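Local structure of transaminase (Bacillus megaterium, 5G0A) at residues Pro253-Arg256 and Lys257-Glu261; Tyr218-Arg221 and Met222-Tyr226; Lys7-Trp10 and Glu11-Lys14; Leu52-Phe55 and Phe56-Tyr60. The protein probably catalyses the S-selective, pyridoxal-5'-phosphate-dependent transfer of amino groups between amines and carbonyl compounds, as a class-III omega-transaminase. All coordinates share one frame; numbering follows the deposited sequence.

Interaction 1 of 4, residues Pro253-Arg256 and Lys257-Glu261; sequences PQIR and KMTKE
Arg256 folds its side chain along the helix to meet Thr259 and Lys260, one turn further on. Its CG lies anti to the backbone N (chi1 169°), and bends at the next two torsions turn the guanidinium onward, over the next turn. NH2 donates to Thr259 OG1 at 2.9 Å, with the hydroxyl tilted out of the guanidinium plane and the N-H...O angle bent to 138°. One face of the group is roofed by the aliphatic arm of Lys260, whose CE sits over its centre, 3.7 Å from Arg256 CZ. On the buried flank Ile255 and Met258 run side by side, their ends meeting at 4.0 Å between Ile255 CD1 and Met258 CE. Strand 265-269 lines this flank through Trp266, and Val234 packs against Met258 and Thr259. The solvent side is looser: there Lys257 NZ makes a weak bond of 3.2 Å to Glu261 OE2 in a salt bridge. Arg256 also pairs with Asp292 through NH2 and reaches Gln290 O through NH1. Replacing Arg256 with alanine would probably deprive Thr259 OG1 of its NH2 donor and Asp292 of this salt bridge, and uncover the Lys260 arm. Arg256 NH1 and Lys260 NZ come within 4.3 Å, a closeness of like charges that Asp292 probably offsets, which suggests that the guanidinium ties this beta-alpha-beta helix to its surroundings as much as to its own next turn.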
loop_
_atom_site.group_PDB
_atom_site.type_symbol
_atom_site.label_atom_id
_atom_site.label_comp_id
_atom_site.label_asym_id
_atom_site.label_seq_id
_atom_site.Cartn_x
_atom_site.Cartn_y
_atom_site.Cartn_z
ATOM N N PRO B 253 -21.361 -13.957 19.806
ATOM C CA PRO B 253 -20.636 -14.664 20.856
ATOM C C PRO B 253 -19.425 -15.437 20.324
ATOM O O PRO B 253 -18.381 -15.483 20.991
ATOM C CB PRO B 253 -21.712 -15.614 21.453
ATOM C CG PRO B 253 -22.998 -14.910 21.187
ATOM C CD PRO B 253 -22.812 -14.220 19.853
ATOM N N GLN B 254 -19.546 -16.020 19.132
ATOM C CA GLN B 254 -18.408 -16.756 18.573
ATOM C C GLN B 254 -17.241 -15.849 18.168
ATOM O O GLN B 254 -16.087 -16.229 18.304
ATOM C CB GLN B 254 -18.840 -17.669 17.435
ATOM C CG GLN B 254 -19.459 -18.960 17.956
ATOM C CD GLN B 254 -19.722 -19.980 16.855
ATOM O OE1 GLN B 254 -19.116 -19.950 15.787
ATOM N NE2 GLN B 254 -20.626 -20.913 17.136
ATOM N N ILE B 255 -17.548 -14.649 17.687
ATOM C CA ILE B 255 -16.492 -13.679 17.381
ATOM C C ILE B 255 -15.789 -13.188 18.640
ATOM O O ILE B 255 -14.564 -13.033 18.649
ATOM C CB ILE B 255 -17.031 -12.496 16.535
ATOM C CG1 ILE B 255 -17.301 -12.946 15.088
ATOM C CG2 ILE B 255 -16.088 -11.284 16.601
ATOM C CD1 ILE B 255 -16.096 -13.419 14.268
ATOM N N ARG B 256 -16.552 -12.962 19.710
ATOM C CA ARG B 256 -15.961 -12.518 20.959
ATOM C C ARG B 256 -14.984 -13.580 21.485
ATOM O O ARG B 256 -13.866 -13.269 21.885
ATOM C CB ARG B 256 -17.050 -12.188 21.996
ATOM C CG ARG B 256 -16.520 -11.974 23.406
ATOM C CD ARG B 256 -15.796 -10.646 23.618
ATOM N NE ARG B 256 -14.474 -10.591 22.974
ATOM C CZ ARG B 256 -13.645 -9.547 23.033
ATOM N NH1 ARG B 256 -13.957 -8.452 23.716
ATOM N NH2 ARG B 256 -12.472 -9.607 22.407
ATOM N N LYS B 257 -15.445 -14.829 21.477
ATOM C CA LYS B 257 -14.636 -15.973 21.892
ATOM C C LYS B 257 -13.390 -16.145 21.013
ATOM O O LYS B 257 -12.290 -16.276 21.534
ATOM C CB LYS B 257 -15.501 -17.243 21.883
ATOM C CG LYS B 257 -14.768 -18.508 22.310
ATOM C CD LYS B 257 -15.777 -19.587 22.716
ATOM C CE LYS B 257 -15.116 -20.950 22.899
ATOM N NZ LYS B 257 -14.722 -21.579 21.603
ATOM N N MET B 258 -13.567 -16.106 19.696
ATOM C CA MET B 258 -12.452 -16.273 18.745
ATOM C C MET B 258 -11.389 -15.174 18.903
ATOM O O MET B 258 -10.188 -15.459 18.948
ATOM C CB MET B 258 -12.972 -16.337 17.291
ATOM C CG MET B 258 -11.872 -16.375 16.210
ATOM S SD MET B 258 -12.371 -15.642 14.624
ATOM C CE MET B 258 -12.213 -13.876 14.947
ATOM N N THR B 259 -11.824 -13.917 19.023
ATOM C CA THR B 259 -10.869 -12.834 19.258
ATOM C C THR B 259 -10.082 -12.973 20.580
ATOM O O THR B 259 -8.870 -12.795 20.615
ATOM C CB THR B 259 -11.535 -11.433 19.135
ATOM O OG1 THR B 259 -12.655 -11.328 20.034
ATOM C CG2 THR B 259 -12.003 -11.188 17.704
ATOM N N LYS B 260 -10.773 -13.308 21.667
ATOM C CA LYS B 260 -10.104 -13.544 22.949
ATOM C C LYS B 260 -9.067 -14.672 22.814
ATOM O O LYS B 260 -7.953 -14.544 23.319
ATOM C CB LYS B 260 -11.118 -13.952 24.023
ATOM C CG LYS B 260 -12.011 -12.834 24.577
ATOM C CD LYS B 260 -11.247 -11.831 25.429
ATOM C CE LYS B 260 -12.226 -10.904 26.155
ATOM N NZ LYS B 260 -11.496 -9.877 26.948
ATOM N N GLU B 261 -9.451 -15.756 22.141
ATOM C CA GLU B 261 -8.544 -16.916 21.973
ATOM C C GLU B 261 -7.316 -16.584 21.118
ATOM O O GLU B 261 -6.213 -17.056 21.384
ATOM C CB GLU B 261 -9.298 -18.101 21.368
ATOM C CG GLU B 261 -10.312 -18.709 22.322
ATOM C CD GLU B 261 -11.149 -19.807 21.701
ATOM O OE1 GLU B 261 -11.109 -19.998 20.464
ATOM O OE2 GLU B 261 -11.877 -20.474 22.462
#

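Interaction 2 of 4, residues Tyr218-Arg221 and Met222-Tyr226; sequences YTRR and MIENY
Met222 N donates to Tyr218 O at 3.0 Å, the first of four successive i to i+4 bonds that carry the helix from Tyr218-Arg221 into Met222-Tyr226. Ile223, Glu224 and Asn225 repeat the pattern onto Thr219, Arg220 and Arg221. Among the side chains, Met222 places CG opposite its own carbonyl carbon (chi1 -73°), which brings that atom over one face of the Tyr218 ring, off centre, in a CH-pi contact 4.0 Å from the ring centroid. Its sulfur adds an oblique Met-aromatic contact, SD standing 3.6 Å from Tyr218 CE2. On another flank Arg220 and Glu224 point the same way and form a salt bridge, NH1 to OE2 at 3.1 Å. The carboxylate oxygen lies in the guanidinium plane, yet the N-H meets OE2 from above the carboxylate plane, the two planes standing 72° apart. Arg220 NE has a second acidic partner in Glu212. Arg221 and Asn225 turn to the second subunit, where they bind its Glu145 and Arg160. Beneath the helix, Thr219 and Ile223 pack on Val142 of strand 140-144 while Met222 covers Leu190 of strand 189-192, and Met258 of the adjacent helix 251-262 touches Thr219, Arg220 and Ile223.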
loop_
_atom_site.group_PDB
_atom_site.type_symbol
_atom_site.label_atom_id
_atom_site.label_comp_id
_atom_site.label_asym_id
_atom_site.label_seq_id
_atom_site.Cartn_x
_atom_site.Cartn_y
_atom_site.Cartn_z
ATOM N N TYR B 218 -13.697 -19.634 8.966
ATOM C CA TYR B 218 -12.853 -19.114 7.924
ATOM C C TYR B 218 -12.216 -17.783 8.328
ATOM O O TYR B 218 -11.079 -17.501 7.949
ATOM C CB TYR B 218 -13.580 -19.019 6.579
ATOM C CG TYR B 218 -12.640 -18.609 5.481
ATOM C CD1 TYR B 218 -11.492 -19.373 5.198
ATOM C CD2 TYR B 218 -12.850 -17.447 4.744
ATOM C CE1 TYR B 218 -10.609 -19.000 4.208
ATOM C CE2 TYR B 218 -11.965 -17.068 3.747
ATOM C CZ TYR B 218 -10.849 -17.847 3.482
ATOM O OH TYR B 218 -9.959 -17.484 2.498
ATOM N N THR B 219 -12.938 -16.984 9.119
ATOM C CA THR B 219 -12.343 -15.760 9.684
ATOM C C THR B 219 -11.097 -16.112 10.510
ATOM O O THR B 219 -10.040 -15.495 10.380
ATOM C CB THR B 219 -13.358 -14.981 10.565
ATOM O OG1 THR B 219 -14.545 -14.710 9.812
ATOM C CG2 THR B 219 -12.770 -13.653 11.058
ATOM N N ARG B 220 -11.217 -17.131 11.349
ATOM C CA ARG B 220 -10.094 -17.547 12.195
ATOM C C ARG B 220 -8.928 -18.035 11.323
ATOM O O ARG B 220 -7.787 -17.698 11.587
ATOM C CB ARG B 220 -10.544 -18.664 13.135
ATOM C CG ARG B 220 -9.435 -19.213 14.026
ATOM C CD ARG B 220 -9.899 -20.413 14.846
ATOM N NE ARG B 220 -10.677 -21.388 14.079
ATOM C CZ ARG B 220 -10.172 -22.386 13.349
ATOM N NH1 ARG B 220 -8.859 -22.566 13.243
ATOM N NH2 ARG B 220 -10.994 -23.204 12.704
ATOM N N ARG B 221 -9.242 -18.822 10.296
ATOM C CA ARG B 221 -8.228 -19.327 9.352
ATOM C C ARG B 221 -7.452 -18.197 8.686
ATOM O O ARG B 221 -6.235 -18.285 8.519
ATOM C CB ARG B 221 -8.881 -20.217 8.283
ATOM C CG ARG B 221 -9.272 -21.607 8.750
ATOM C CD ARG B 221 -8.181 -22.625 8.419
ATOM N NE ARG B 221 -8.082 -22.901 6.984
ATOM C CZ ARG B 221 -8.376 -24.063 6.387
ATOM N NH1 ARG B 221 -8.813 -25.110 7.082
ATOM N NH2 ARG B 221 -8.222 -24.177 5.076
ATOM N N MET B 222 -8.170 -17.137 8.293
ATOM C CA MET B 222 -7.541 -15.986 7.665
ATOM C C MET B 222 -6.599 -15.304 8.639
ATOM O O MET B 222 -5.495 -14.929 8.284
ATOM C CB MET B 222 -8.597 -14.977 7.187
ATOM C CG MET B 222 -9.381 -15.400 5.955
ATOM S SD MET B 222 -10.757 -14.243 5.701
ATOM C CE MET B 222 -9.841 -12.729 5.781
ATOM N N ILE B 223 -7.036 -15.142 9.895
ATOM C CA ILE B 223 -6.164 -14.546 10.898
ATOM C C ILE B 223 -4.923 -15.401 11.172
ATOM O O ILE B 223 -3.837 -14.870 11.360
ATOM C CB ILE B 223 -6.931 -14.235 12.209
ATOM C CG1 ILE B 223 -8.021 -13.197 11.888
ATOM C CG2 ILE B 223 -5.993 -13.740 13.310
ATOM C CD1 ILE B 223 -9.065 -13.060 12.989
ATOM N N GLU B 224 -5.114 -16.710 11.263
ATOM C CA GLU B 224 -3.981 -17.628 11.435
ATOM C C GLU B 224 -2.993 -17.499 10.279
ATOM O O GLU B 224 -1.783 -17.403 10.492
ATOM C CB GLU B 224 -4.478 -19.072 11.513
ATOM C CG GLU B 224 -5.161 -19.389 12.826
ATOM C CD GLU B 224 -5.757 -20.780 12.814
ATOM O OE1 GLU B 224 -5.861 -21.380 11.718
ATOM O OE2 GLU B 224 -6.097 -21.257 13.894
ATOM N N ASN B 225 -3.519 -17.469 9.061
ATOM C CA ASN B 225 -2.678 -17.397 7.862
ATOM C C ASN B 225 -1.837 -16.132 7.791
ATOM O O ASN B 225 -0.659 -16.180 7.509
ATOM C CB ASN B 225 -3.547 -17.535 6.616
ATOM C CG ASN B 225 -2.724 -17.700 5.346
ATOM O OD1 ASN B 225 -2.293 -16.723 4.740
ATOM N ND2 ASN B 225 -2.484 -18.953 4.953
ATOM N N TYR B 226 -2.461 -14.981 8.052
ATOM C CA TYR B 226 -1.759 -13.711 8.050
ATOM C C TYR B 226 -0.902 -13.498 9.292
ATOM O O TYR B 226 -0.033 -12.613 9.312
ATOM C CB TYR B 226 -2.750 -12.554 7.826
ATOM C CG TYR B 226 -3.061 -12.367 6.348
ATOM C CD1 TYR B 226 -4.054 -13.122 5.731
ATOM C CD2 TYR B 226 -2.339 -11.456 5.578
ATOM C CE1 TYR B 226 -4.329 -12.967 4.384
ATOM C CE2 TYR B 226 -2.583 -11.316 4.227
ATOM C CZ TYR B 226 -3.592 -12.049 3.644
ATOM O OH TYR B 226 -3.868 -11.895 2.303
#

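Interaction 3 of 4, residues Lys7-Trp10 and Glu11-Lys14; sequences KINW and EQVK
Asn9 bends over the first turn of helix 10-20 and meets Gln12. With chi1 at 178° the amide carbon stands opposite Asn9 N, which swings the amide across the start of the helix. CB lies 3.8 Å from Gln12 CB, and one bond further CG is closer still, 3.5 Å from that same Gln12 CB. At the tip, OD1 accepts from Gln12 N at 3.0 Å with an N-H...O angle of 155°; the donor stands above the plane of the amide carbonyl, not on a lone pair. ND2, the other branch, rests 3.7 Å from Gln12 CB. Asn9 is thus the N-cap, its side chain satisfying an amide that has no preceding turn to bond to. The residues flanking the cap form a hydrophobic staple: Ile8, just before it, touches Val13, four places into the helix, CG2 to CG2 at 3.8 Å. Trp10 enlarges this apolar cluster, since Ile8 CG2 also overlies a rim of the indole, and Val13 CG1 meets Trp10 CE3 obliquely at 3.8 Å. Pro35 and Pro47 pack on the same indole, as does Arg81 of the third subunit, whose Asp92 and Thr91 touch Ile8 and Val13. On the cap's polar side a water accepts from Asn9 N and gives a weak bond to Gln12 OE1, a mediated counterpart of the direct return bond of a capping box. Further along, Lys14 NZ reaches the syn side of Glu11 OE2 at 3.1 Å in a salt bridge.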
loop_
_atom_site.group_PDB
_atom_site.type_symbol
_atom_site.label_atom_id
_atom_site.label_comp_id
_atom_site.label_asym_id
_atom_site.label_seq_id
_atom_site.Cartn_x
_atom_site.Cartn_y
_atom_site.Cartn_z
ATOM N N LYS B 7 -37.811 35.452 5.355
ATOM C CA LYS B 7 -37.701 35.737 3.930
ATOM C C LYS B 7 -37.070 34.562 3.199
ATOM O O LYS B 7 -35.843 34.479 3.084
ATOM C CB LYS B 7 -36.871 37.014 3.710
ATOM C CG LYS B 7 -36.774 37.496 2.264
ATOM C CD LYS B 7 -38.063 38.155 1.789
ATOM C CE LYS B 7 -38.044 38.394 0.288
ATOM N NZ LYS B 7 -39.388 38.801 -0.207
ATOM N N ILE B 8 -37.908 33.649 2.712
ATOM C CA ILE B 8 -37.406 32.516 1.932
ATOM C C ILE B 8 -38.147 32.379 0.616
ATOM O O ILE B 8 -39.341 32.076 0.600
ATOM C CB ILE B 8 -37.495 31.168 2.695
ATOM C CG1 ILE B 8 -36.859 31.275 4.090
ATOM C CG2 ILE B 8 -36.843 30.052 1.871
ATOM C CD1 ILE B 8 -37.118 30.079 4.998
ATOM N N ASN B 9 -37.414 32.567 -0.483
ATOM C CA ASN B 9 -37.896 32.240 -1.818
ATOM C C ASN B 9 -37.469 30.805 -2.127
ATOM O O ASN B 9 -36.331 30.570 -2.541
ATOM C CB ASN B 9 -37.291 33.218 -2.832
ATOM C CG ASN B 9 -37.699 32.941 -4.269
ATOM O OD1 ASN B 9 -38.212 31.867 -4.618
ATOM N ND2 ASN B 9 -37.438 33.919 -5.130
ATOM N N TRP B 10 -38.384 29.856 -1.940
ATOM C CA TRP B 10 -38.037 28.435 -2.069
ATOM C C TRP B 10 -37.717 28.009 -3.499
ATOM O O TRP B 10 -36.936 27.071 -3.715
ATOM C CB TRP B 10 -39.096 27.537 -1.412
ATOM C CG TRP B 10 -39.060 27.546 0.100
ATOM C CD1 TRP B 10 -39.865 28.258 0.951
ATOM C CD2 TRP B 10 -38.152 26.806 0.933
ATOM N NE1 TRP B 10 -39.516 28.000 2.263
ATOM C CE2 TRP B 10 -38.474 27.107 2.280
ATOM C CE3 TRP B 10 -37.112 25.907 0.669
ATOM C CZ2 TRP B 10 -37.781 26.542 3.373
ATOM C CZ3 TRP B 10 -36.431 25.322 1.772
ATOM C CH2 TRP B 10 -36.768 25.655 3.090
ATOM N N GLU B 11 -38.283 28.699 -4.495
ATOM C CA GLU B 11 -37.877 28.439 -5.870
ATOM C C GLU B 11 -36.417 28.881 -6.091
ATOM O O GLU B 11 -35.663 28.219 -6.813
ATOM C CB GLU B 11 -38.848 29.090 -6.879
ATOM C CG GLU B 11 -40.187 28.370 -6.939
ATOM C CD GLU B 11 -40.058 26.934 -7.410
ATOM O OE1 GLU B 11 -39.408 26.711 -8.446
ATOM O OE2 GLU B 11 -40.588 26.023 -6.740
ATOM N N GLN B 12 -36.006 29.970 -5.443
ATOM C CA GLN B 12 -34.607 30.416 -5.509
ATOM C C GLN B 12 -33.692 29.420 -4.787
ATOM O O GLN B 12 -32.588 29.122 -5.281
ATOM C CB GLN B 12 -34.432 31.800 -4.891
ATOM C CG GLN B 12 -33.085 32.438 -5.167
ATOM C CD GLN B 12 -33.002 33.886 -4.719
ATOM O OE1 GLN B 12 -33.304 34.214 -3.571
ATOM N NE2 GLN B 12 -32.561 34.754 -5.619
ATOM N N VAL B 13 -34.152 28.950 -3.630
ATOM C CA VAL B 13 -33.438 27.910 -2.848
ATOM C C VAL B 13 -33.194 26.683 -3.736
ATOM O O VAL B 13 -32.084 26.174 -3.816
ATOM C CB VAL B 13 -34.212 27.509 -1.559
ATOM C CG1 VAL B 13 -33.672 26.217 -0.937
ATOM C CG2 VAL B 13 -34.245 28.640 -0.531
ATOM N N LYS B 14 -34.226 26.245 -4.453
ATOM C CA LYS B 14 -34.094 25.090 -5.325
ATOM C C LYS B 14 -33.092 25.339 -6.467
ATOM O O LYS B 14 -32.313 24.453 -6.831
ATOM C CB LYS B 14 -35.487 24.662 -5.849
ATOM C CG LYS B 14 -36.311 23.925 -4.795
ATOM C CD LYS B 14 -37.811 23.874 -5.089
ATOM C CE LYS B 14 -38.176 23.047 -6.296
ATOM N NZ LYS B 14 -39.667 23.101 -6.487
HETATM O O HOH W 1 -34.285 32.729 -0.749
#

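Interaction 4 of 4, residues Leu52-Phe55 and Phe56-Tyr60; sequences LLDF and FNQLY
The Phe56 ring meets Asp54 OD1 at its edge, near the ring plane, with CD2 3.9 Å from the oxygen. The Asp54 carboxylate is itself gripped from both faces: Gln58 NE2 and Gln58 N reach OD2 from opposite sides of its plane. The backbone amide comes in on the syn side at 2.8 Å from Gln58 N to OD2. The side-chain bond, 2.9 Å from Gln58 NE2 to OD2, arrives from above the carboxylate, and the two flat groups stand 67° apart. The Gln58 side chain curls back to do this through a bend at chi2 (-63°), while its OE1 accepts from Trp86 N of the third subunit. The other carboxylate oxygen takes the Phe56 amide, N to OD1 at 3.1 Å, again from above the plane. Three N-H groups therefore hold the buried acid, which probably steadies its negative charge. The main chain adds a bond of 3.2 Å from Asn57 N to Asp54 O, and a water links that carbonyl to Asn57 ND2. With alanine in place of Asp54, the amides of Phe56 and Gln58 would probably lose their acceptor and the Gln58 side chain would be freer to turn. Asn57, meanwhile, reaches Arg277 and the amide of Val62 through its OD1. An Asx turn, Asp54 OD1 to Phe56 N, is here combined with a beta turn over Asp54-Asn57, and together they shape the chain as it passes from strand 51-54 into the short, weakly bonded helix 57-60.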
loop_
_atom_site.group_PDB
_atom_site.type_symbol
_atom_site.label_atom_id
_atom_site.label_comp_id
_atom_site.label_asym_id
_atom_site.label_seq_id
_atom_site.Cartn_x
_atom_site.Cartn_y
_atom_site.Cartn_z
ATOM N N LEU B 52 -44.623 14.505 5.690
ATOM C CA LEU B 52 -44.119 13.202 5.245
ATOM C C LEU B 52 -43.722 12.407 6.478
ATOM O O LEU B 52 -42.922 12.882 7.292
ATOM C CB LEU B 52 -42.905 13.372 4.314
ATOM C CG LEU B 52 -43.096 14.216 3.041
ATOM C CD1 LEU B 52 -41.765 14.512 2.362
ATOM C CD2 LEU B 52 -44.075 13.557 2.064
ATOM N N LEU B 53 -44.310 11.224 6.657
ATOM C CA LEU B 53 -43.955 10.387 7.793
ATOM C C LEU B 53 -42.684 9.609 7.427
ATOM O O LEU B 53 -42.646 8.873 6.439
ATOM C CB LEU B 53 -45.110 9.412 8.130
ATOM C CG LEU B 53 -44.822 8.370 9.212
ATOM C CD1 LEU B 53 -44.439 8.999 10.552
ATOM C CD2 LEU B 53 -46.037 7.440 9.367
ATOM N N ASP B 54 -41.626 9.807 8.210
ATOM C CA ASP B 54 -40.299 9.372 7.781
ATOM C C ASP B 54 -39.898 8.042 8.427
ATOM O O ASP B 54 -39.354 8.032 9.524
ATOM C CB ASP B 54 -39.269 10.461 8.140
ATOM C CG ASP B 54 -37.870 10.126 7.647
ATOM O OD1 ASP B 54 -37.719 9.225 6.793
ATOM O OD2 ASP B 54 -36.927 10.768 8.138
ATOM N N PHE B 55 -40.174 6.924 7.751
ATOM C CA PHE B 55 -39.773 5.633 8.294
ATOM C C PHE B 55 -38.394 5.173 7.792
ATOM O O PHE B 55 -38.105 3.970 7.739
ATOM C CB PHE B 55 -40.884 4.560 8.163
ATOM C CG PHE B 55 -41.711 4.406 9.410
ATOM C CD1 PHE B 55 -42.361 5.509 9.968
ATOM C CD2 PHE B 55 -41.829 3.167 10.048
ATOM C CE1 PHE B 55 -43.108 5.393 11.135
ATOM C CE2 PHE B 55 -42.593 3.037 11.210
ATOM C CZ PHE B 55 -43.224 4.154 11.758
ATOM N N PHE B 56 -37.556 6.152 7.430
ATOM C CA PHE B 56 -36.093 5.958 7.414
ATOM C C PHE B 56 -35.440 6.584 8.641
ATOM O O PHE B 56 -34.262 6.286 8.914
ATOM C CB PHE B 56 -35.456 6.581 6.185
ATOM C CG PHE B 56 -35.864 5.931 4.899
ATOM C CD1 PHE B 56 -35.222 4.792 4.448
ATOM C CD2 PHE B 56 -36.901 6.469 4.141
ATOM C CE1 PHE B 56 -35.605 4.187 3.262
ATOM C CE2 PHE B 56 -37.285 5.878 2.948
ATOM C CZ PHE B 56 -36.637 4.729 2.509
ATOM N N ASN B 57 -36.179 7.453 9.357
ATOM C CA ASN B 57 -35.616 8.265 10.466
ATOM C C ASN B 57 -34.336 8.948 9.931
ATOM O O ASN B 57 -33.289 8.957 10.588
ATOM C CB ASN B 57 -35.347 7.380 11.710
ATOM C CG ASN B 57 -35.246 8.166 13.008
ATOM O OD1 ASN B 57 -34.352 7.920 13.813
ATOM N ND2 ASN B 57 -36.190 9.095 13.243
ATOM N N GLN B 58 -34.467 9.526 8.738
ATOM C CA GLN B 58 -33.344 10.054 7.908
ATOM C C GLN B 58 -32.340 8.961 7.538
ATOM O O GLN B 58 -32.488 8.326 6.505
ATOM C CB GLN B 58 -32.660 11.271 8.560
ATOM C CG GLN B 58 -33.626 12.467 8.620
ATOM C CD GLN B 58 -34.001 12.906 7.219
ATOM O OE1 GLN B 58 -33.167 13.384 6.472
ATOM N NE2 GLN B 58 -35.276 12.735 6.853
ATOM N N LEU B 59 -31.333 8.765 8.387
ATOM C CA LEU B 59 -30.352 7.694 8.200
ATOM C C LEU B 59 -30.310 6.869 9.474
ATOM O O LEU B 59 -29.233 6.575 9.995
ATOM C CB LEU B 59 -28.966 8.285 7.845
ATOM C CG LEU B 59 -28.936 9.055 6.509
ATOM C CD1 LEU B 59 -27.620 9.822 6.349
ATOM C CD2 LEU B 59 -29.156 8.126 5.316
ATOM N N TYR B 60 -31.496 6.498 9.977
ATOM C CA TYR B 60 -31.619 5.720 11.213
ATOM C C TYR B 60 -30.888 6.425 12.326
ATOM O O TYR B 60 -30.164 5.804 13.089
ATOM C CB TYR B 60 -31.091 4.282 10.992
ATOM C CG TYR B 60 -31.620 3.746 9.685
ATOM C CD1 TYR B 60 -32.903 3.226 9.613
ATOM C CD2 TYR B 60 -30.881 3.856 8.503
ATOM C CE1 TYR B 60 -33.434 2.791 8.404
ATOM C CE2 TYR B 60 -31.402 3.423 7.287
ATOM C CZ TYR B 60 -32.674 2.899 7.248
ATOM O OH TYR B 60 -33.206 2.452 6.064
HETATM O O HOH W 2 -38.665 9.539 11.711
#

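Interactions 1 and 2 form one packed unit: helices 251-262 and 214-226 touch through Met258, whose CE lies 3.8 Å from Ile223 CD1, and the contact centres are 13 Å apart. Interactions 3 and 4 lie on the opposite side of the chain's centre, with about 12 Å between their nearest atoms, and both touch the third subunit, whereas interaction 2 faces the second. About 22 Å separates the nearest atoms of interactions 1 and 4. The Gln58 side chain in interaction 4 is about 11 Å from a pyridoxal-5'-phosphate. Interaction 1 relates to the cofactor less directly, its helix leading into strand 265-269, which ends at the pocket residue Asp269.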